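Local coordinates for protein putative alpha-N-acetylgalactosaminidase (Bacillus halodurans C-125, PDB 3CC1) that probably cleaves terminal alpha-linked N-acetylgalactosamine from glycoconjugates, as a putative alpha-N-acetylgalactosaminidase, at residues H113-I118 / C146-D151. Residues are numbered along the deposited sequence; the frame is centred on the assembly and turned at random. Where two conformers were deposited one is given.
Sequences HIMRGI and CPWNTD
Met115, a selenomethionine here, drives its SE and CE atoms against Trp148, Cys146 and Asn149. Met115 SE lies 3.6 Å from Trp148 CH2. Measured from the centroid of the Trp148 six-membered ring, Met115 SE is 4.6 Å away and 57° off the normal, which makes this an oblique Met-aromatic contact. Bends at both chi2 and chi3 curl the Met115 chain, bringing Met115 CE 3.8 Å from Cys146 SG. In the conformer given for Asn149, its OD1 is 3.6 Å from Met115 CE. Cys146 SG also covers one face of the indole: anti to the backbone N (chi1 171°), it sits 3.3 Å above the Trp148 ring plane, over its centre. Met115 ends strand 109-115, a member of the parallel sheet between strands 49-52 and 180-184, so the contact joins the C-terminal end of a TIM-barrel strand, the side where such enzymes place their active sites, to the loop between strands 140-141 and 152-155. That loop turns through a type I beta turn from Cys146 to Asn149, within which Trp148 N donates to Cys146 SG at 3.6 Å. Replacing Cys146 by alanine removes SG, and is likely to leave a gap over that indole face and beside the Met115 methyl, with Trp148 N losing this acceptor. In the same Asn149 conformer, OD1 accepts from Asp151 N at 2.8 Å, forming an Asx turn, while Asn149 ND2 reaches Asp151 OD2 at 3.1 Å from above the carboxylate plane (82° out of it). Tyr57 OH also bonds Asp151 OD2. Beyond the chain, Arg190 of the second subunit makes a cation-pi contact with Trp148.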
ATOM      1  N   HIS A 113      11.368 -33.554   0.318  1.00 23.83           N
ATOM      2  CA  HIS A 113      11.516 -32.360   1.175  1.00 23.10           C
ATOM      3  C   HIS A 113      11.944 -32.787   2.532  1.00 23.06           C
ATOM      4  O   HIS A 113      11.457 -33.764   3.068  1.00 23.34           O
ATOM      5  CB  HIS A 113      10.205 -31.568   1.339  1.00 23.29           C
ATOM      6  CG  HIS A 113       9.794 -30.770   0.142  1.00 24.19           C
ATOM      7  ND1 HIS A 113       9.135 -29.554   0.254  1.00 27.60           N
ATOM      8  CD2 HIS A 113       9.874 -31.042  -1.185  1.00 25.05           C
ATOM      9  CE1 HIS A 113       8.899 -29.087  -0.966  1.00 28.42           C
ATOM     10  NE2 HIS A 113       9.325 -29.975  -1.855  1.00 26.52           N
ATOM     11  N   ILE A 114      12.886 -32.047   3.091  1.00 23.27           N
ATOM     12  CA  ILE A 114      13.292 -32.228   4.452  1.00 22.63           C
ATOM     13  C   ILE A 114      13.073 -30.910   5.211  1.00 23.58           C
ATOM     14  O   ILE A 114      13.006 -29.844   4.607  1.00 23.09           O
ATOM     15  CB  ILE A 114      14.759 -32.707   4.521  1.00 23.24           C
ATOM     16  CG1 ILE A 114      15.719 -31.587   4.124  1.00 21.48           C
ATOM     17  CG2 ILE A 114      14.949 -33.964   3.631  1.00 20.82           C
ATOM     18  CD1 ILE A 114      17.193 -31.945   4.243  1.00 24.77           C
HETATM   19  N   MSE A 115      12.975 -31.011   6.546  1.00 23.87           N
HETATM   20  CA  MSE A 115      12.975 -29.883   7.449  1.00 23.41           C
HETATM   21  C   MSE A 115      14.401 -29.597   7.907  1.00 23.43           C
HETATM   22  O   MSE A 115      15.219 -30.508   8.140  1.00 24.37           O
HETATM   23  CB  MSE A 115      12.134 -30.201   8.686  1.00 23.41           C
HETATM   24  CG  MSE A 115      10.692 -30.516   8.366  1.00 26.17           C
HETATM   25 SE   MSE A 115       9.663 -28.944   7.866  0.75 22.87          SE
HETATM   26  CE  MSE A 115       9.973 -27.841   9.455  1.00 24.53           C
ATOM     27  N   ARG A 116      14.720 -28.324   7.948  1.00 22.01           N
ATOM     28  CA  ARG A 116      15.968 -27.872   8.509  1.00 22.85           C
ATOM     29  C   ARG A 116      16.153 -28.432   9.906  1.00 22.63           C
ATOM     30  O   ARG A 116      15.215 -28.434  10.707  1.00 23.01           O
ATOM     31  CB  ARG A 116      15.934 -26.356   8.623  1.00 23.02           C
ATOM     32  CG  ARG A 116      17.152 -25.733   9.274  1.00 23.10           C
ATOM     33  CD  ARG A 116      16.930 -24.239   9.560  1.00 23.43           C
ATOM     34  NE  ARG A 116      15.864 -23.992  10.520  1.00 22.80           N
ATOM     35  CZ  ARG A 116      16.054 -23.798  11.828  1.00 25.74           C
ATOM     36  NH1 ARG A 116      17.258 -23.851  12.345  1.00 25.21           N
ATOM     37  NH2 ARG A 116      15.035 -23.581  12.626  1.00 26.84           N
ATOM     38  N   GLY A 117      17.391 -28.825  10.195  1.00 22.17           N
ATOM     39  CA  GLY A 117      17.813 -29.178  11.557  1.00 22.57           C
ATOM     40  C   GLY A 117      17.989 -30.658  11.831  1.00 21.78           C
ATOM     41  O   GLY A 117      18.303 -31.475  10.948  1.00 23.05           O
ATOM     42  N   ILE A 118      17.773 -30.993  13.088  1.00 21.56           N
ATOM     43  CA  ILE A 118      17.985 -32.323  13.590  1.00 20.81           C
ATOM     44  C   ILE A 118      16.762 -32.678  14.451  1.00 21.52           C
ATOM     45  O   ILE A 118      16.229 -31.835  15.131  1.00 21.29           O
ATOM     46  CB  ILE A 118      19.282 -32.368  14.460  1.00 21.80           C
ATOM     47  CG1 ILE A 118      19.600 -33.796  14.904  1.00 22.21           C
ATOM     48  CG2 ILE A 118      19.178 -31.420  15.682  1.00 18.82           C
ATOM     49  CD1 ILE A 118      21.006 -33.966  15.513  1.00 20.28           C
ATOM     50  N   CYS A 146      11.030 -24.296  14.777  1.00 24.51           N
ATOM     51  CA  CYS A 146      10.220 -23.912  13.653  1.00 24.50           C
ATOM     52  C   CYS A 146       8.842 -23.650  14.213  1.00 24.83           C
ATOM     53  O   CYS A 146       8.313 -24.495  14.925  1.00 24.07           O
ATOM     54  CB  CYS A 146      10.148 -25.023  12.619  1.00 24.08           C
ATOM     55  SG  CYS A 146       8.937 -24.674  11.316  1.00 24.61           S
ATOM     56  N   PRO A 147       8.273 -22.448  13.953  1.00 25.18           N
ATOM     57  CA  PRO A 147       7.018 -22.158  14.620  1.00 24.52           C
ATOM     58  C   PRO A 147       5.825 -22.909  14.077  1.00 23.98           C
ATOM     59  O   PRO A 147       4.826 -22.918  14.732  1.00 23.69           O
ATOM     60  CB  PRO A 147       6.831 -20.651  14.388  1.00 25.74           C
ATOM     61  CG  PRO A 147       7.669 -20.318  13.295  1.00 24.82           C
ATOM     62  CD  PRO A 147       8.818 -21.246  13.311  1.00 25.18           C
ATOM     63  N   TRP A 148       5.948 -23.584  12.944  1.00 22.73           N
ATOM     64  CA  TRP A 148       4.786 -24.235  12.335  1.00 23.39           C
ATOM     65  C   TRP A 148       4.870 -25.767  12.340  1.00 23.26           C
ATOM     66  O   TRP A 148       3.988 -26.465  11.826  1.00 22.74           O
ATOM     67  CB  TRP A 148       4.546 -23.694  10.921  1.00 23.01           C
ATOM     68  CG  TRP A 148       5.723 -23.531  10.039  1.00 23.87           C
ATOM     69  CD1 TRP A 148       6.453 -22.395   9.859  1.00 25.68           C
ATOM     70  CD2 TRP A 148       6.275 -24.504   9.144  1.00 23.42           C
ATOM     71  NE1 TRP A 148       7.436 -22.602   8.947  1.00 22.79           N
ATOM     72  CE2 TRP A 148       7.361 -23.887   8.483  1.00 24.22           C
ATOM     73  CE3 TRP A 148       5.983 -25.838   8.864  1.00 22.47           C
ATOM     74  CZ2 TRP A 148       8.150 -24.554   7.540  1.00 24.46           C
ATOM     75  CZ3 TRP A 148       6.765 -26.505   7.902  1.00 26.30           C
ATOM     76  CH2 TRP A 148       7.827 -25.855   7.255  1.00 25.79           C
ATOM     77  N   ASN A 149       5.927 -26.268  12.977  0.50 22.87           N
ATOM     78  CA  ASN A 149       6.208 -27.697  13.019  0.50 22.90           C
ATOM     79  C   ASN A 149       7.213 -28.110  14.088  0.50 22.84           C
ATOM     80  O   ASN A 149       8.353 -27.649  14.102  0.50 21.95           O
ATOM     81  CB  ASN A 149       6.710 -28.126  11.643  0.50 22.88           C
ATOM     82  CG  ASN A 149       7.256 -29.526  11.635  0.50 23.91           C
ATOM     83  OD1 ASN A 149       8.392 -29.767  12.073  0.50 20.17           O
ATOM     84  ND2 ASN A 149       6.455 -30.465  11.117  0.50 23.94           N
ATOM     85  N   THR A 150       6.785 -29.029  14.956  1.00 23.17           N
ATOM     86  CA  THR A 150       7.572 -29.437  16.129  1.00 22.64           C
ATOM     87  C   THR A 150       8.664 -30.526  15.875  1.00 23.18           C
ATOM     88  O   THR A 150       9.267 -31.012  16.822  1.00 22.98           O
ATOM     89  CB  THR A 150       6.652 -29.990  17.269  1.00 22.89           C
ATOM     90  OG1 THR A 150       5.836 -31.045  16.737  1.00 24.71           O
ATOM     91  CG2 THR A 150       5.734 -28.922  17.822  1.00 21.80           C
ATOM     92  N   ASP A 151       8.929 -30.885  14.624  1.00 22.30           N
ATOM     93  CA  ASP A 151       9.741 -32.083  14.357  1.00 23.01           C
ATOM     94  C   ASP A 151      11.219 -31.901  14.762  1.00 22.33           C
ATOM     95  O   ASP A 151      11.872 -32.831  15.219  1.00 23.53           O
ATOM     96  CB  ASP A 151       9.693 -32.464  12.848  1.00 22.67           C
ATOM     97  CG  ASP A 151       8.349 -33.031  12.396  1.00 24.75           C
ATOM     98  OD1 ASP A 151       7.544 -33.492  13.262  1.00 26.83           O
ATOM     99  OD2 ASP A 151       8.137 -33.039  11.142  1.00 26.98           O
TER